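Local structure of ketol-acid reductoisomerase (NAD(+)) (uncultured archaeon GZfos26G2, 4XDY) at residues T187-Q190 / E191-D195; E194-F197 / G198-C201. The protein catalyses the magnesium-dependent methyl migration and NADH-dependent reduction of (S)-2-acetolactate to (R)-2,3-dihydroxy-isovalerate in branched-chain amino acid biosynthesis. All blocks are in the same frame, centred on the assembly; numbering follows the deposited sequence.

Interaction 1. Residues T187-Q190 / E191-D195. With MG (magnesium ion), chain D; MG (magnesium ion), chain C; HIO (N-hydroxy-N-isopropyloxamic acid), chain H.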
loop_
_atom_site.group_PDB
_atom_site.type_symbol
_atom_site.label_atom_id
_atom_site.label_comp_id
_atom_site.label_asym_id
_atom_site.label_seq_id
_atom_site.Cartn_x
_atom_site.Cartn_y
_atom_site.Cartn_z
ATOM N N THR A 187 -2.905 -2.567 27.204
ATOM C CA THR A 187 -4.154 -2.386 27.901
ATOM C C THR A 187 -5.290 -2.138 26.888
ATOM O O THR A 187 -5.035 -1.810 25.706
ATOM C CB THR A 187 -4.166 -1.171 28.856
ATOM O OG1 THR A 187 -3.972 0.054 28.123
ATOM C CG2 THR A 187 -3.035 -1.293 29.935
ATOM N N PHE A 188 -6.521 -2.250 27.352
ATOM C CA PHE A 188 -7.694 -1.997 26.513
ATOM C C PHE A 188 -7.632 -0.507 26.003
ATOM O O PHE A 188 -7.934 -0.247 24.835
ATOM C CB PHE A 188 -8.935 -2.162 27.315
ATOM C CG PHE A 188 -9.638 -3.462 27.061
ATOM C CD1 PHE A 188 -9.163 -4.637 27.615
ATOM C CD2 PHE A 188 -10.788 -3.535 26.227
ATOM C CE1 PHE A 188 -9.854 -5.845 27.412
ATOM C CE2 PHE A 188 -11.486 -4.710 26.061
ATOM C CZ PHE A 188 -10.971 -5.888 26.630
ATOM N N GLU A 189 -7.165 0.387 26.863
ATOM C CA GLU A 189 -7.166 1.817 26.575
ATOM C C GLU A 189 -6.073 2.080 25.530
ATOM O O GLU A 189 -6.243 2.881 24.617
ATOM C CB GLU A 189 -7.019 2.614 27.881
ATOM C CG GLU A 189 -8.230 2.462 28.853
ATOM C CD GLU A 189 -8.394 1.084 29.602
ATOM O OE1 GLU A 189 -7.310 0.379 29.780
ATOM O OE2 GLU A 189 -9.642 0.677 29.910
ATOM N N GLN A 190 -4.926 1.459 25.671
ATOM C CA GLN A 190 -3.887 1.645 24.687
ATOM C C GLN A 190 -4.257 1.238 23.290
ATOM O O GLN A 190 -3.967 1.956 22.354
ATOM C CB GLN A 190 -2.577 0.950 25.025
ATOM C CG GLN A 190 -1.792 1.486 26.202
ATOM C CD GLN A 190 -0.589 0.572 26.352
ATOM O OE1 GLN A 190 -0.712 -0.504 26.921
ATOM N NE2 GLN A 190 0.515 0.928 25.700
ATOM N N GLU A 191 -4.803 0.046 23.150
ATOM C CA GLU A 191 -5.313 -0.409 21.862
ATOM C C GLU A 191 -6.314 0.546 21.285
ATOM O O GLU A 191 -6.194 0.917 20.118
ATOM C CB GLU A 191 -5.948 -1.781 21.921
ATOM C CG GLU A 191 -6.164 -2.366 20.520
ATOM C CD GLU A 191 -7.479 -1.961 19.803
ATOM O OE1 GLU A 191 -8.415 -1.496 20.466
ATOM O OE2 GLU A 191 -7.451 -2.150 18.582
ATOM N N THR A 192 -7.238 1.035 22.115
ATOM C CA THR A 192 -8.321 1.809 21.623
ATOM C C THR A 192 -7.763 3.075 20.995
ATOM O O THR A 192 -8.122 3.485 19.886
ATOM C CB THR A 192 -9.282 2.189 22.747
ATOM O OG1 THR A 192 -9.849 0.977 23.327
ATOM C CG2 THR A 192 -10.379 3.055 22.189
ATOM N N TYR A 193 -6.844 3.717 21.718
ATOM C CA TYR A 193 -6.357 5.001 21.248
ATOM C C TYR A 193 -5.462 4.912 20.057
ATOM O O TYR A 193 -5.620 5.706 19.093
ATOM C CB TYR A 193 -5.622 5.739 22.388
ATOM C CG TYR A 193 -6.385 5.904 23.677
ATOM C CD1 TYR A 193 -7.756 6.092 23.707
ATOM C CD2 TYR A 193 -5.691 5.934 24.889
ATOM C CE1 TYR A 193 -8.457 6.242 24.907
ATOM C CE2 TYR A 193 -6.376 6.096 26.099
ATOM C CZ TYR A 193 -7.742 6.284 26.122
ATOM O OH TYR A 193 -8.427 6.446 27.292
ATOM N N GLU A 194 -4.563 3.959 20.044
ATOM C CA GLU A 194 -3.611 3.819 18.915
ATOM C C GLU A 194 -4.391 3.433 17.657
ATOM O O GLU A 194 -4.079 3.877 16.565
ATOM C CB GLU A 194 -2.493 2.842 19.215
ATOM C CG GLU A 194 -2.876 1.390 19.374
ATOM C CD GLU A 194 -3.089 0.663 18.079
ATOM O OE1 GLU A 194 -3.753 -0.409 18.117
ATOM O OE2 GLU A 194 -2.492 1.085 17.012
ATOM N N ASP A 195 -5.391 2.583 17.859
ATOM C CA ASP A 195 -6.197 2.035 16.734
ATOM C C ASP A 195 -7.000 3.154 16.061
ATOM O O ASP A 195 -6.980 3.292 14.855
ATOM C CB ASP A 195 -7.124 0.949 17.231
ATOM C CG ASP A 195 -7.834 0.247 16.078
ATOM O OD1 ASP A 195 -7.170 -0.569 15.410
ATOM O OD2 ASP A 195 -9.003 0.635 15.833
HETATM MG MG MG D . -7.108 -1.079 13.468
HETATM MG MG MG C . -10.372 0.260 14.334
HETATM C C1 HIO H . -10.981 -0.893 11.814
HETATM O O11 HIO H . -11.564 -0.312 12.767
HETATM O O12 HIO H . -11.491 -1.412 10.768
HETATM C C2 HIO H . -9.485 -1.024 12.105
HETATM O O2 HIO H . -9.110 -0.855 13.294
HETATM N N3 HIO H . -8.572 -1.181 11.165
HETATM O O3 HIO H . -7.238 -1.646 11.541
HETATM C C4 HIO H . -8.826 -0.987 9.770
HETATM C C41 HIO H . -7.735 -0.074 9.196
HETATM C C42 HIO H . -8.858 -2.380 9.150
HETATM O O HOH W 1 -6.732 0.954 13.044
HETATM O O HOH W 2 -11.827 1.456 15.207
HETATM O O HOH W 3 -11.043 -1.452 15.474
HETATM O O HOH W 4 -7.394 -3.057 14.374
HETATM O O HOH W 5 -4.956 -1.406 13.610
#
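Phe-188 O accepts two hydrogen bonds from Thr-192, one from the backbone N and one from OG1, and the two donors lie on opposite faces of the carbonyl plane. The hydroxyl gets there because OG1 sits beside its own backbone N (chi1 -62°); at 2.7 Å from Phe-188 O to Thr-192 OG1, it is 35° out of that plane and misses the lone pairs. One residue on, the Tyr-193 ring packs back on Glu-189, four residues earlier, whose O stands 3.1 Å above one face, offset toward the rim, while Tyr-193 CE2 lies 4.0 Å from Glu-189 CB. In the conformer described, Glu-189 OE2 forms a salt bridge with Lys-158. The helix starts with a capping box, in which Gln-190 N donates to Thr-187 OG1 (3.0 Å) and Thr-187 N to Gln-190 OE1 (3.0 Å); Glu-191 N closes the first turn on Thr-187 O at an almost straight 178°. With an alanine at Tyr-193, Glu-189 CB and O would probably lose their cover, and a gap would open beside Cys-117 and Phe-118 of the same chain and Tyr-223 of the second subunit. Farther on, Asp-195 bridges two magnesium ions, OD1 on one at 2.0 Å and OD2 on the other at 2.1 Å. Glu-191 OE1 is hydrogen-bonded to His-112 ND1 and Gly-113 N, and Lys-135 forms salt bridges with Glu-191 OE2 and Glu-194 OE1 and a hydrogen bond with Asp-195 OD1. This lysine and the two magnesium ions probably offset the negative charge gathered on one side of the helix.

Interaction 2. Residues E194-F197 / G198-C201. With MG (magnesium ion), chain C; MG (magnesium ion), chain D; HIO (N-hydroxy-N-isopropyloxamic acid), chain H.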
loop_
_atom_site.group_PDB
_atom_site.type_symbol
_atom_site.label_atom_id
_atom_site.label_comp_id
_atom_site.label_asym_id
_atom_site.label_seq_id
_atom_site.Cartn_x
_atom_site.Cartn_y
_atom_site.Cartn_z
ATOM N N GLU A 194 -4.563 3.959 20.044
ATOM C CA GLU A 194 -3.611 3.819 18.915
ATOM C C GLU A 194 -4.391 3.433 17.657
ATOM O O GLU A 194 -4.079 3.877 16.565
ATOM C CB GLU A 194 -2.493 2.842 19.215
ATOM C CG GLU A 194 -2.876 1.390 19.374
ATOM C CD GLU A 194 -3.089 0.663 18.079
ATOM O OE1 GLU A 194 -3.753 -0.409 18.117
ATOM O OE2 GLU A 194 -2.492 1.085 17.012
ATOM N N ASP A 195 -5.391 2.583 17.859
ATOM C CA ASP A 195 -6.197 2.035 16.734
ATOM C C ASP A 195 -7.000 3.154 16.061
ATOM O O ASP A 195 -6.980 3.292 14.855
ATOM C CB ASP A 195 -7.124 0.949 17.231
ATOM C CG ASP A 195 -7.834 0.247 16.078
ATOM O OD1 ASP A 195 -7.170 -0.569 15.410
ATOM O OD2 ASP A 195 -9.003 0.635 15.833
ATOM N N LEU A 196 -7.701 3.897 16.870
ATOM C CA LEU A 196 -8.478 5.039 16.407
ATOM C C LEU A 196 -7.580 6.047 15.713
ATOM O O LEU A 196 -7.854 6.459 14.589
ATOM C CB LEU A 196 -9.223 5.654 17.534
ATOM C CG LEU A 196 -10.414 4.889 18.125
ATOM C CD1 LEU A 196 -10.986 5.662 19.281
ATOM C CD2 LEU A 196 -11.554 4.649 17.135
ATOM N N PHE A 197 -6.436 6.350 16.348
ATOM C CA PHE A 197 -5.487 7.266 15.719
ATOM C C PHE A 197 -5.012 6.788 14.367
ATOM O O PHE A 197 -5.005 7.553 13.384
ATOM C CB PHE A 197 -4.248 7.462 16.630
ATOM C CG PHE A 197 -3.194 8.270 15.988
ATOM C CD1 PHE A 197 -3.317 9.639 15.943
ATOM C CD2 PHE A 197 -2.130 7.683 15.372
ATOM C CE1 PHE A 197 -2.305 10.412 15.341
ATOM C CE2 PHE A 197 -1.146 8.442 14.694
ATOM C CZ PHE A 197 -1.240 9.825 14.694
ATOM N N GLY A 198 -4.596 5.538 14.308
ATOM C CA GLY A 198 -4.003 4.963 13.095
ATOM C C GLY A 198 -5.000 4.987 11.938
ATOM O O GLY A 198 -4.673 5.374 10.842
ATOM N N GLU A 199 -6.236 4.554 12.178
ATOM C CA GLU A 199 -7.179 4.476 11.088
ATOM C C GLU A 199 -7.531 5.923 10.626
ATOM O O GLU A 199 -7.716 6.132 9.413
ATOM C CB GLU A 199 -8.417 3.637 11.457
ATOM C CG GLU A 199 -9.266 4.181 12.544
ATOM C CD GLU A 199 -10.075 3.138 13.331
ATOM O OE1 GLU A 199 -9.731 1.910 13.319
ATOM O OE2 GLU A 199 -11.114 3.546 13.922
ATOM N N GLN A 200 -7.695 6.842 11.560
ATOM C CA GLN A 200 -8.066 8.224 11.256
ATOM C C GLN A 200 -6.962 8.954 10.462
ATOM O O GLN A 200 -7.246 9.675 9.492
ATOM C CB GLN A 200 -8.371 8.980 12.528
ATOM C CG GLN A 200 -9.714 8.622 13.083
ATOM C CD GLN A 200 -9.944 9.109 14.482
ATOM O OE1 GLN A 200 -9.334 10.075 14.931
ATOM N NE2 GLN A 200 -10.851 8.424 15.240
ATOM N N CYS A 201 -5.760 8.867 10.961
ATOM C CA CYS A 201 -4.688 9.783 10.586
ATOM C C CYS A 201 -3.756 9.189 9.518
ATOM O O CYS A 201 -3.004 9.961 8.912
ATOM C CB CYS A 201 -3.905 10.233 11.787
ATOM S SG CYS A 201 -4.962 11.186 12.935
HETATM MG MG MG C . -10.372 0.260 14.334
HETATM MG MG MG D . -7.108 -1.079 13.468
HETATM C C1 HIO H . -10.981 -0.893 11.814
HETATM O O11 HIO H . -11.564 -0.312 12.767
HETATM O O12 HIO H . -11.491 -1.412 10.768
HETATM C C2 HIO H . -9.485 -1.024 12.105
HETATM O O2 HIO H . -9.110 -0.855 13.294
HETATM N N3 HIO H . -8.572 -1.181 11.165
HETATM O O3 HIO H . -7.238 -1.646 11.541
HETATM C C4 HIO H . -8.826 -0.987 9.770
HETATM C C41 HIO H . -7.735 -0.074 9.196
HETATM C C42 HIO H . -8.858 -2.380 9.150
HETATM O O HOH W 1 -6.732 0.954 13.044
HETATM O O HOH W 2 -11.827 1.456 15.207
HETATM O O HOH W 3 -11.043 -1.452 15.474
HETATM O O HOH W 4 -7.394 -3.057 14.374
HETATM O O HOH W 5 -4.956 -1.406 13.610
#
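Glu-199 OE1 and Asp-195 OD2 approach to 2.9 Å, a spacing probably tolerated because both bind the same magnesium ion. Their carboxylate planes are 79° apart, so the two groups are turned nearly perpendicular to each other as they share the ion. Glu-199 CG lies between its backbone N and carbonyl carbon (chi1 64°), which turns the chain back along the helix and brings CG to 3.4 Å from Asp-195 O; extended beyond CG, the chain then delivers OE1 to the metal at 2.0 Å. The second oxygen, Glu-199 OE2, accepts from a metal-bound water at 2.6 Å, a bond that should restrain rotation of the carboxylate. Leu-196 runs alongside Glu-199, pointing the same way, and its CD2 touches OE2. HIO O11 and O2 and two waters complete the six ligands of this ion, while Ser-256 OG of the second subunit also bonds HIO, so the active site draws on both chains. Both carboxylates come from helix 188-203 of the knotted C-terminal region, four residues apart and hence one turn from each other. A different face of the helix carries Phe-197 and Cys-201. Cys-201 CB lies over the phenyl face, 4.1 Å from the ring centroid and 20° off the normal, a CH-pi contact; SG approaches obliquely, 3.7 Å from Phe-197 CE1, in a sulfur-aromatic contact. Phe-197 packs further on Leu-283 and on Gly-214 of the second subunit, Cys-201 on Ala-282. Gln-200 folds over the Leu-196 carbonyl, its CG 3.2 Å from Leu-196 O, and with Leu-196 packs against Val-286 and Phe-291.

Interactions 1 and 2 follow each other along one helix, 188-203, in the knotted C-terminal region; their centres are 10 Å apart, and they overlap at Glu-194 and Asp-195. Interaction 1 covers the start of the helix, which packs against strands 128-134 and 153-157 of the N-terminal Rossmann sheet. Interaction 2 carries the helix on to helices 273-287 and 290-300. Both contacts reach the two magnesium ions, HIO and the second subunit. The helix that supplies Asp-195 and Glu-199 to the metal centre therefore runs from the nucleotide-binding sheet to the helical region, at a dimer interface where the other subunit helps hold the inhibitor.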